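Local coordinates for ESX-5 secretion-associated protein EspG5 (Mycobacterium marinum, PDB 6VJ5), which acts as a chaperone specific for its cognate PE/PPE proteins, preventing aggregation of PE/PPE dimers and supporting their secretion, at residues M19-A22 with H28-P31; R76-P81 with V128-V133; D198-G203 with S207-L212; S243-S248 with I252-Q257. All blocks are in the same frame, centred on the assembly; numbering follows the deposited sequence.

Interaction 1. Residues M19-A22 with H28-P31; sequences MLQA and HVAP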
loop_
_atom_site.group_PDB
_atom_site.type_symbol
_atom_site.label_atom_id
_atom_site.label_comp_id
_atom_site.label_asym_id
_atom_site.label_seq_id
_atom_site.Cartn_x
_atom_site.Cartn_y
_atom_site.Cartn_z
ATOM N N MET C 19 -10.218 2.966 -9.960
ATOM C CA MET C 19 -11.346 2.063 -9.768
ATOM C C MET C 19 -11.498 1.115 -10.949
ATOM O O MET C 19 -11.725 -0.085 -10.761
ATOM C CB MET C 19 -12.617 2.875 -9.543
ATOM C CG MET C 19 -12.418 3.962 -8.499
ATOM S SD MET C 19 -13.907 4.425 -7.607
ATOM C CE MET C 19 -14.956 4.922 -8.969
ATOM N N LEU C 20 -11.366 1.626 -12.175
ATOM C CA LEU C 20 -11.404 0.743 -13.335
ATOM C C LEU C 20 -10.346 -0.343 -13.217
ATOM O O LEU C 20 -10.609 -1.516 -13.506
ATOM C CB LEU C 20 -11.204 1.549 -14.614
ATOM C CG LEU C 20 -12.177 2.719 -14.766
ATOM C CD1 LEU C 20 -11.801 3.585 -15.950
ATOM C CD2 LEU C 20 -13.603 2.206 -14.906
ATOM N N GLN C 21 -9.142 0.028 -12.780
ATOM C CA GLN C 21 -8.119 -0.975 -12.520
ATOM C C GLN C 21 -8.613 -2.012 -11.523
ATOM O O GLN C 21 -8.359 -3.210 -11.685
ATOM C CB GLN C 21 -6.852 -0.310 -11.993
ATOM C CG GLN C 21 -6.121 0.525 -13.008
ATOM C CD GLN C 21 -4.937 1.234 -12.404
ATOM O OE1 GLN C 21 -5.096 2.126 -11.571
ATOM N NE2 GLN C 21 -3.736 0.835 -12.806
ATOM N N ALA C 22 -9.317 -1.565 -10.481
ATOM C CA ALA C 22 -9.838 -2.489 -9.482
ATOM C C ALA C 22 -10.932 -3.370 -10.074
ATOM O O ALA C 22 -10.898 -4.598 -9.933
ATOM C CB ALA C 22 -10.365 -1.710 -8.275
ATOM N N HIS C 28 -0.908 -2.686 -12.094
ATOM C CA HIS C 28 -0.197 -1.485 -12.495
ATOM C C HIS C 28 -0.357 -1.263 -13.991
ATOM O O HIS C 28 -0.489 -2.205 -14.777
ATOM C CB HIS C 28 1.310 -1.553 -12.117
ATOM C CG HIS C 28 2.066 -2.682 -12.754
ATOM N ND1 HIS C 28 2.087 -3.960 -12.235
ATOM C CD2 HIS C 28 2.868 -2.707 -13.844
ATOM C CE1 HIS C 28 2.852 -4.728 -12.992
ATOM N NE2 HIS C 28 3.337 -3.992 -13.976
ATOM N N VAL C 29 -0.394 0.013 -14.367
ATOM C CA VAL C 29 -0.237 0.421 -15.757
ATOM C C VAL C 29 1.119 1.104 -15.850
ATOM O O VAL C 29 1.945 0.992 -14.935
ATOM C CB VAL C 29 -1.377 1.342 -16.218
ATOM C CG1 VAL C 29 -2.674 0.552 -16.282
ATOM C CG2 VAL C 29 -1.508 2.530 -15.289
ATOM N N ALA C 30 1.358 1.828 -16.935
ATOM C CA ALA C 30 2.609 2.553 -17.082
ATOM C C ALA C 30 2.839 3.441 -15.858
ATOM O O ALA C 30 1.915 4.149 -15.432
ATOM C CB ALA C 30 2.589 3.405 -18.350
ATOM N N PRO C 31 4.034 3.424 -15.267
ATOM C CA PRO C 31 4.297 4.329 -14.134
ATOM C C PRO C 31 4.152 5.797 -14.494
ATOM O O PRO C 31 3.875 6.613 -13.606
ATOM C CB PRO C 31 5.739 3.986 -13.729
ATOM C CG PRO C 31 6.352 3.365 -14.957
ATOM C CD PRO C 31 5.231 2.660 -15.674
#
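Helix 14-23 reaches the loop that follows it through Gln21, which touches Val29 and the backbone of His28. Along residues 19-22 the neighbours change with each step round the helix. Met19 packs on Met53 and Met56 of helix 51-58. Leu20 lies on Met56 as well, and also on Met75 of helix 69-79. Gln21 comes next and turns toward the loop. Its chain runs out extended beyond CG (chi2 176°), which lets the amide reach the loop although the CA atoms of Gln21 and His28 are 7.9 Å apart. At the end, Gln21 NE2 rests over the fork of Val29. It is 3.6 Å from Val29 CG1 and 3.7 Å from Val29 CG2, so the two methyls share the nitrogen almost equally. This is van der Waals packing, and the two side chains meet at a slant. The amide nitrogen is also 4.2 Å from His28 C, while the CB of His28 points away from the helix. His28 and Pro31 also pack against another protein chain of the assembly. Ala22 ends the segment, against Tyr38, Asn44 and Leu47. The loop after helix 14-23 thus folds back along that helix, with Gln21 lying on Val29. Helices 51-58 and 69-79 border the contact, Val29 packs on Leu78 of the latter, and Ala30 and Pro31 lie on Arg228 of strand 221-231.

Interaction 2. Residues R76-P81 with V128-V133; sequences RVLAAP and VSAVRV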
loop_
_atom_site.group_PDB
_atom_site.type_symbol
_atom_site.label_atom_id
_atom_site.label_comp_id
_atom_site.label_asym_id
_atom_site.label_seq_id
_atom_site.Cartn_x
_atom_site.Cartn_y
_atom_site.Cartn_z
ATOM N N ARG C 76 -6.925 -3.312 -20.925
ATOM C CA ARG C 76 -6.129 -4.533 -20.936
ATOM C C ARG C 76 -4.860 -4.361 -21.756
ATOM O O ARG C 76 -3.862 -5.044 -21.500
ATOM C CB ARG C 76 -6.964 -5.689 -21.478
ATOM C CG ARG C 76 -8.178 -6.009 -20.623
ATOM C CD ARG C 76 -7.883 -7.142 -19.663
ATOM N NE ARG C 76 -8.840 -7.201 -18.560
ATOM C CZ ARG C 76 -10.118 -7.542 -18.689
ATOM N NH1 ARG C 76 -10.614 -7.842 -19.883
ATOM N NH2 ARG C 76 -10.905 -7.570 -17.621
ATOM N N VAL C 77 -4.877 -3.469 -22.745
ATOM C CA VAL C 77 -3.653 -3.162 -23.475
ATOM C C VAL C 77 -2.662 -2.460 -22.555
ATOM O O VAL C 77 -1.499 -2.865 -22.441
ATOM C CB VAL C 77 -3.971 -2.313 -24.719
ATOM C CG1 VAL C 77 -2.756 -2.222 -25.630
ATOM C CG2 VAL C 77 -5.163 -2.893 -25.476
ATOM N N LEU C 78 -3.118 -1.406 -21.872
ATOM C CA LEU C 78 -2.269 -0.719 -20.902
ATOM C C LEU C 78 -1.780 -1.686 -19.829
ATOM O O LEU C 78 -0.644 -1.581 -19.348
ATOM C CB LEU C 78 -3.037 0.441 -20.265
ATOM C CG LEU C 78 -3.730 1.431 -21.203
ATOM C CD1 LEU C 78 -4.729 2.299 -20.446
ATOM C CD2 LEU C 78 -2.710 2.311 -21.915
ATOM N N ALA C 79 -2.624 -2.651 -19.453
ATOM C CA ALA C 79 -2.313 -3.528 -18.330
ATOM C C ALA C 79 -1.218 -4.535 -18.662
ATOM O O ALA C 79 -0.450 -4.921 -17.774
ATOM C CB ALA C 79 -3.575 -4.264 -17.879
ATOM N N ALA C 80 -1.130 -4.986 -19.913
ATOM C CA ALA C 80 -0.145 -5.998 -20.305
ATOM C C ALA C 80 0.269 -5.767 -21.749
ATOM O O ALA C 80 0.007 -6.591 -22.633
ATOM C CB ALA C 80 -0.707 -7.406 -20.114
ATOM N N PRO C 81 0.938 -4.654 -22.024
ATOM C CA PRO C 81 1.366 -4.377 -23.397
ATOM C C PRO C 81 2.631 -5.134 -23.757
ATOM O O PRO C 81 3.446 -5.484 -22.900
ATOM C CB PRO C 81 1.615 -2.864 -23.387
ATOM C CG PRO C 81 2.096 -2.604 -21.987
ATOM C CD PRO C 81 1.332 -3.579 -21.092
ATOM N N VAL C 128 -3.393 1.622 -28.130
ATOM C CA VAL C 128 -4.216 2.417 -27.226
ATOM C C VAL C 128 -3.405 3.603 -26.725
ATOM O O VAL C 128 -2.181 3.529 -26.581
ATOM C CB VAL C 128 -4.730 1.556 -26.050
ATOM C CG1 VAL C 128 -5.402 2.413 -24.991
ATOM C CG2 VAL C 128 -5.691 0.478 -26.559
ATOM N N SER C 129 -4.103 4.708 -26.467
ATOM C CA SER C 129 -3.488 5.948 -26.012
ATOM C C SER C 129 -3.956 6.269 -24.599
ATOM O O SER C 129 -5.156 6.216 -24.313
ATOM C CB SER C 129 -3.839 7.112 -26.945
ATOM O OG SER C 129 -5.000 7.800 -26.496
ATOM N N ALA C 130 -3.013 6.604 -23.722
ATOM C CA ALA C 130 -3.316 7.097 -22.383
ATOM C C ALA C 130 -2.556 8.400 -22.189
ATOM O O ALA C 130 -1.322 8.416 -22.259
ATOM C CB ALA C 130 -2.934 6.072 -21.311
ATOM N N VAL C 131 -3.289 9.488 -21.958
ATOM C CA VAL C 131 -2.713 10.826 -21.856
ATOM C C VAL C 131 -3.185 11.442 -20.552
ATOM O O VAL C 131 -4.394 11.556 -20.323
ATOM C CB VAL C 131 -3.113 11.721 -23.043
ATOM C CG1 VAL C 131 -2.614 13.151 -22.843
ATOM C CG2 VAL C 131 -2.597 11.128 -24.347
ATOM N N ARG C 132 -2.244 11.855 -19.710
ATOM C CA ARG C 132 -2.575 12.469 -18.434
ATOM C C ARG C 132 -2.206 13.947 -18.443
ATOM O O ARG C 132 -1.085 14.313 -18.816
ATOM C CB ARG C 132 -1.873 11.775 -17.264
ATOM C CG ARG C 132 -2.087 12.546 -15.973
ATOM C CD ARG C 132 -1.732 11.782 -14.717
ATOM N NE ARG C 132 -1.990 12.625 -13.549
ATOM C CZ ARG C 132 -1.726 12.281 -12.295
ATOM N NH1 ARG C 132 -1.197 11.096 -12.023
ATOM N NH2 ARG C 132 -1.993 13.128 -11.310
ATOM N N VAL C 133 -3.157 14.784 -18.026
ATOM C CA VAL C 133 -2.963 16.218 -17.850
ATOM C C VAL C 133 -3.600 16.602 -16.522
ATOM O O VAL C 133 -4.770 16.289 -16.281
ATOM C CB VAL C 133 -3.589 17.044 -18.991
ATOM C CG1 VAL C 133 -3.443 18.534 -18.694
ATOM C CG2 VAL C 133 -2.955 16.686 -20.322
#
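Ala80 N is held by two carbonyls at the end of the helix that sets Val77 and Leu78 against Val128 and Ala130. It bonds to Arg76 O at 3.2 Å and, weakly, to Val77 O. Ala80 is the first residue to leave the helical backbone angles. The motif is a helix laid on a face of an antiparallel sheet: the last turn of helix 69-79 meets the start of segment 128-133, which lies in strand 126-133. The nearest CA atoms are those of Val77 and Val128, 6.7 Å apart. All four touching residues are buried, and the contact across the segments is apolar. Val128 forks between two partners. Its CG1 lies anti to the backbone N (chi1 171°) and faces Leu78 CD2 at 4.1 Å. Its other methyl, CG2, turns to Val77, where it is 3.8 Å from Val77 CB. The side chains of Val128 and Leu78 meet at about a right angle, while Val77 comes in at a slant. Neighbouring strands extend the apolar patch, since Leu78 also packs on Ala121 of strand 115-123 and Val128 on Val139 of strand 136-141. Phe17 of helix 14-23 touches Leu78 too. One methyl of Leu78 bridges two strand residues: besides Val128 it reaches Ala130 CB, 3.8 Å from Leu78 CD2. The closest pair is Val77 CG2 with Val128 CG2, at 3.6 Å.

Interaction 3. Residues D198-G203 with S207-L212; sequences DLRRMG and STVAAL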
loop_
_atom_site.group_PDB
_atom_site.type_symbol
_atom_site.label_atom_id
_atom_site.label_comp_id
_atom_site.label_asym_id
_atom_site.label_seq_id
_atom_site.Cartn_x
_atom_site.Cartn_y
_atom_site.Cartn_z
ATOM N N ASP C 198 35.288 23.444 -24.212
ATOM C CA ASP C 198 35.455 22.010 -24.412
ATOM C C ASP C 198 34.302 21.381 -25.183
ATOM O O ASP C 198 34.443 20.253 -25.666
ATOM C CB ASP C 198 35.637 21.303 -23.069
ATOM C CG ASP C 198 37.001 21.578 -22.447
ATOM O OD1 ASP C 198 37.108 22.545 -21.665
ATOM O OD2 ASP C 198 37.965 20.838 -22.746
ATOM N N LEU C 199 33.171 22.069 -25.319
ATOM C CA LEU C 199 32.159 21.595 -26.255
ATOM C C LEU C 199 32.607 21.831 -27.691
ATOM O O LEU C 199 32.455 20.950 -28.545
ATOM C CB LEU C 199 30.822 22.271 -25.969
ATOM C CG LEU C 199 30.057 21.554 -24.850
ATOM C CD1 LEU C 199 30.735 21.718 -23.502
ATOM C CD2 LEU C 199 28.619 22.051 -24.775
ATOM N N ARG C 200 33.193 23.000 -27.967
ATOM C CA ARG C 200 33.773 23.245 -29.283
ATOM C C ARG C 200 34.921 22.281 -29.562
ATOM O O ARG C 200 35.044 21.750 -30.671
ATOM C CB ARG C 200 34.255 24.694 -29.387
ATOM C CG ARG C 200 33.169 25.699 -29.764
ATOM C CD ARG C 200 33.761 27.068 -30.101
ATOM N NE ARG C 200 34.190 27.788 -28.907
ATOM C CZ ARG C 200 33.363 28.455 -28.105
ATOM N NH1 ARG C 200 32.061 28.493 -28.374
ATOM N NH2 ARG C 200 33.833 29.081 -27.035
ATOM N N ARG C 201 35.768 22.030 -28.563
ATOM C CA ARG C 201 36.874 21.100 -28.757
ATOM C C ARG C 201 36.385 19.683 -29.031
ATOM O O ARG C 201 37.165 18.847 -29.500
ATOM C CB ARG C 201 37.785 21.128 -27.535
ATOM C CG ARG C 201 39.086 20.373 -27.709
ATOM C CD ARG C 201 39.878 20.380 -26.412
ATOM N NE ARG C 201 40.795 21.512 -26.328
ATOM C CZ ARG C 201 40.493 22.691 -25.790
ATOM N NH1 ARG C 201 39.287 22.913 -25.283
ATOM N NH2 ARG C 201 41.405 23.653 -25.760
ATOM N N MET C 202 35.113 19.396 -28.765
ATOM C CA MET C 202 34.523 18.118 -29.141
ATOM C C MET C 202 34.013 18.110 -30.578
ATOM O O MET C 202 33.474 17.090 -31.025
ATOM C CB MET C 202 33.373 17.768 -28.188
ATOM C CG MET C 202 33.650 16.582 -27.277
ATOM S SD MET C 202 32.325 16.260 -26.094
ATOM C CE MET C 202 32.346 17.781 -25.134
ATOM N N GLY C 203 34.159 19.216 -31.305
ATOM C CA GLY C 203 33.698 19.296 -32.675
ATOM C C GLY C 203 32.312 19.868 -32.855
ATOM O O GLY C 203 31.751 19.761 -33.954
ATOM N N SER C 207 27.700 27.612 -33.900
ATOM C CA SER C 207 26.264 27.848 -33.997
ATOM C C SER C 207 25.492 26.861 -33.131
ATOM O O SER C 207 24.558 27.245 -32.418
ATOM C CB SER C 207 25.811 27.757 -35.453
ATOM O OG SER C 207 24.622 28.510 -35.647
ATOM N N THR C 208 25.887 25.587 -33.159
ATOM C CA THR C 208 25.225 24.593 -32.325
ATOM C C THR C 208 25.366 24.931 -30.845
ATOM O O THR C 208 24.397 24.831 -30.085
ATOM C CB THR C 208 25.793 23.208 -32.627
ATOM O OG1 THR C 208 25.711 22.956 -34.038
ATOM C CG2 THR C 208 25.020 22.142 -31.873
ATOM N N VAL C 209 26.559 25.350 -30.417
ATOM C CA VAL C 209 26.764 25.667 -29.006
ATOM C C VAL C 209 25.829 26.788 -28.566
ATOM O O VAL C 209 25.256 26.744 -27.470
ATOM C CB VAL C 209 28.237 26.030 -28.747
ATOM C CG1 VAL C 209 28.391 26.627 -27.355
ATOM C CG2 VAL C 209 29.120 24.809 -28.901
ATOM N N ALA C 210 25.664 27.815 -29.402
ATOM C CA ALA C 210 24.794 28.925 -29.021
ATOM C C ALA C 210 23.345 28.467 -28.879
ATOM O O ALA C 210 22.663 28.836 -27.914
ATOM C CB ALA C 210 24.904 30.055 -30.045
ATOM N N ALA C 211 22.852 27.667 -29.829
ATOM C CA ALA C 211 21.467 27.210 -29.748
ATOM C C ALA C 211 21.284 26.221 -28.604
ATOM O O ALA C 211 20.266 26.248 -27.903
ATOM C CB ALA C 211 21.032 26.580 -31.070
ATOM N N LEU C 212 22.261 25.338 -28.400
ATOM C CA LEU C 212 22.181 24.382 -27.305
ATOM C C LEU C 212 22.113 25.100 -25.965
ATOM O O LEU C 212 21.253 24.802 -25.129
ATOM C CB LEU C 212 23.384 23.446 -27.360
ATOM C CG LEU C 212 23.300 22.106 -26.640
ATOM C CD1 LEU C 212 22.110 21.302 -27.074
ATOM C CD2 LEU C 212 24.602 21.350 -26.917
#
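Leu199 and Val209 have the nearest CA atoms of two successive helices, 7.3 Å apart. Helix 197-200 ends in a Schellman motif. Residues Arg200 to Gly203 form a type I beta turn, and Gly203 N bonds back to Arg200 O at 2.8 Å. Gly203 has positive phi (94°), where a CB would press on the preceding carbonyl oxygen. The chain then enters helix 206-217, so the two successive helices are joined by a short turn. The side chains meet at Val209. Its CG2 touches Leu199 CB at 4.2 Å. The contact is buried at Leu199 and Val209 and opens to solvent at Arg200. Trp186 of helix 176-188 packs on both Leu199 and Val209, and Ile204 of the connecting turn does the same, so the pair is covered by helix 176-188 and by the turn. Thr208 OG1 bonds to Ser205 OG and Asn170 N. Within the first segment Arg201 NH1 makes a long salt bridge of 3.5 Å to Asp198 OD2. Arg200 lies along the valine at two points. Arg200 CG is 4.2 Å from Val209 CG2, and the guanidinium approaches obliquely, with Arg200 NH1 4.2 Å from Val209 CG1.

Interaction 4. Residues S243-S248 with I252-Q257; sequences SLKDGS and IALYQQ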
loop_
_atom_site.group_PDB
_atom_site.type_symbol
_atom_site.label_atom_id
_atom_site.label_comp_id
_atom_site.label_asym_id
_atom_site.label_seq_id
_atom_site.Cartn_x
_atom_site.Cartn_y
_atom_site.Cartn_z
ATOM N N SER C 243 15.243 13.517 -26.925
ATOM C CA SER C 243 14.893 14.758 -26.247
ATOM C C SER C 243 14.790 15.879 -27.276
ATOM O O SER C 243 15.753 16.150 -28.002
ATOM C CB SER C 243 15.925 15.106 -25.175
ATOM O OG SER C 243 15.630 16.361 -24.593
ATOM N N LEU C 244 13.631 16.527 -27.327
ATOM C CA LEU C 244 13.431 17.740 -28.103
ATOM C C LEU C 244 13.337 18.923 -27.150
ATOM O O LEU C 244 12.684 18.832 -26.104
ATOM C CB LEU C 244 12.159 17.666 -28.943
ATOM C CG LEU C 244 11.979 16.435 -29.826
ATOM C CD1 LEU C 244 10.742 16.638 -30.696
ATOM C CD2 LEU C 244 13.193 16.178 -30.676
ATOM N N LYS C 245 13.979 20.033 -27.519
ATOM C CA LYS C 245 13.985 21.231 -26.691
ATOM C C LYS C 245 13.825 22.472 -27.554
ATOM O O LYS C 245 14.417 22.567 -28.633
ATOM C CB LYS C 245 15.286 21.347 -25.887
ATOM C CG LYS C 245 15.571 20.167 -24.975
ATOM C CD LYS C 245 16.937 20.307 -24.317
ATOM C CE LYS C 245 17.285 19.084 -23.489
ATOM N NZ LYS C 245 16.350 18.901 -22.345
ATOM N N ASP C 246 13.047 23.434 -27.050
ATOM C CA ASP C 246 12.730 24.672 -27.762
ATOM C C ASP C 246 13.448 25.850 -27.109
ATOM O O ASP C 246 13.005 26.363 -26.077
ATOM C CB ASP C 246 11.224 24.930 -27.766
ATOM C CG ASP C 246 10.484 24.043 -28.719
ATOM O OD1 ASP C 246 11.128 23.151 -29.302
ATOM O OD2 ASP C 246 9.262 24.242 -28.892
ATOM N N GLY C 247 14.535 26.306 -27.734
ATOM C CA GLY C 247 15.257 27.474 -27.287
ATOM C C GLY C 247 15.080 28.661 -28.225
ATOM O O GLY C 247 14.492 28.561 -29.301
ATOM N N SER C 248 15.601 29.809 -27.776
ATOM C CA SER C 248 15.554 31.021 -28.589
ATOM C C SER C 248 16.001 30.744 -30.016
ATOM O O SER C 248 15.418 31.265 -30.974
ATOM C CB SER C 248 16.446 32.102 -27.979
ATOM O OG SER C 248 16.045 32.424 -26.665
ATOM N N ILE C 252 15.786 21.838 -30.975
ATOM C CA ILE C 252 16.902 20.911 -31.115
ATOM C C ILE C 252 16.447 19.516 -30.715
ATOM O O ILE C 252 15.567 19.342 -29.862
ATOM C CB ILE C 252 18.104 21.355 -30.254
ATOM C CG1 ILE C 252 18.449 22.817 -30.545
ATOM C CG2 ILE C 252 19.300 20.452 -30.498
ATOM C CD1 ILE C 252 19.610 23.358 -29.728
ATOM N N ALA C 253 17.064 18.512 -31.336
ATOM C CA ALA C 253 16.784 17.110 -31.060
ATOM C C ALA C 253 18.062 16.426 -30.604
ATOM O O ALA C 253 19.101 16.554 -31.256
ATOM C CB ALA C 253 16.228 16.401 -32.297
ATOM N N LEU C 254 17.975 15.690 -29.498
ATOM C CA LEU C 254 19.101 14.956 -28.944
ATOM C C LEU C 254 18.703 13.503 -28.753
ATOM O O LEU C 254 17.607 13.211 -28.267
ATOM C CB LEU C 254 19.542 15.545 -27.602
ATOM C CG LEU C 254 19.846 17.042 -27.596
ATOM C CD1 LEU C 254 19.631 17.618 -26.210
ATOM C CD2 LEU C 254 21.273 17.277 -28.056
ATOM N N TYR C 255 19.598 12.594 -29.122
ATOM C CA TYR C 255 19.314 11.181 -28.921
ATOM C C TYR C 255 20.582 10.372 -29.123
ATOM O O TYR C 255 21.480 10.774 -29.868
ATOM C CB TYR C 255 18.225 10.696 -29.881
ATOM C CG TYR C 255 18.613 10.808 -31.339
ATOM C CD1 TYR C 255 19.314 9.789 -31.968
ATOM C CD2 TYR C 255 18.279 11.932 -32.085
ATOM C CE1 TYR C 255 19.668 9.883 -33.296
ATOM C CE2 TYR C 255 18.633 12.033 -33.419
ATOM C CZ TYR C 255 19.327 11.004 -34.017
ATOM O OH TYR C 255 19.685 11.094 -35.341
ATOM N N GLN C 256 20.646 9.231 -28.443
ATOM C CA GLN C 256 21.711 8.270 -28.674
ATOM C C GLN C 256 21.423 7.474 -29.941
ATOM O O GLN C 256 20.268 7.288 -30.333
ATOM C CB GLN C 256 21.849 7.317 -27.488
ATOM C CG GLN C 256 22.636 7.881 -26.326
ATOM C CD GLN C 256 22.522 7.024 -25.082
ATOM O OE1 GLN C 256 23.319 6.110 -24.861
ATOM N NE2 GLN C 256 21.525 7.313 -24.262
ATOM N N GLN C 257 22.484 7.004 -30.579
ATOM C CA GLN C 257 22.369 6.122 -31.730
ATOM C C GLN C 257 22.667 4.689 -31.309
ATOM O O GLN C 257 23.387 4.447 -30.338
ATOM C CB GLN C 257 23.318 6.563 -32.840
ATOM C CG GLN C 257 22.861 7.833 -33.525
ATOM C CD GLN C 257 23.777 8.248 -34.643
ATOM O OE1 GLN C 257 24.946 7.864 -34.675
ATOM N NE2 GLN C 257 23.251 9.033 -35.578
#
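Lys245 starts beside Ile252, its partner on the next strand, with Lys245 CB 5.2 Å from Ile252 CB. From there the chain runs extended through CG and CD, and the side chain packs on Ala215 and Leu216 of helix 206-217. Lys245 CE passes Leu254 CD1 at 3.9 Å, the two side chains crossing at about a right angle. A bend at the last torsion (chi4 -64°) then turns NZ to a salt bridge with Glu222. NZ also makes a weak hydrogen bond to the backbone of another protein chain. The base of this lysine belongs to a beta hairpin, strands 234-247 and 250-256. Lys245 and Ile252 form one antiparallel hydrogen-bonded pair, and Ser243 and Leu254 form another. Ser243 N bonds to Leu254 O at 2.7 Å, nearly straight at 173°. The return bond, Leu254 N to Ser243 O, is also 2.7 Å. Between them Leu244 and Ala253 make a non-hydrogen-bonded pair, with CA atoms 4.5 Å apart. Its side chains lie on the sheet face opposite Lys245, where Leu244 CD2 is tight on Ala253 CB at 3.4 Å. Leu244 CA gives a C-H...O contact to Ile252 O at 3.2 Å.

How the interactions relate
The four interactions follow one another along the chain and fall into two pairs. Interactions 1 and 2 have centres 9 Å apart and touch where Val29 CG1 packs on Leu78 CB. Interactions 3 and 4 have centres 14 Å apart and touch where Ile252 CD1 meets the backbone of helix 206-217. The pairs lie on opposite sides of the chain's centre, with interactions 1 and 3 about 44 Å apart between centres. One antiparallel sheet runs between them and holds strands 126-133, 234-247 and 250-256. Other protein chains of the assembly come within reach of interactions 1 and 4, and none touches 2 or 3, consistent with a client-binding chaperone.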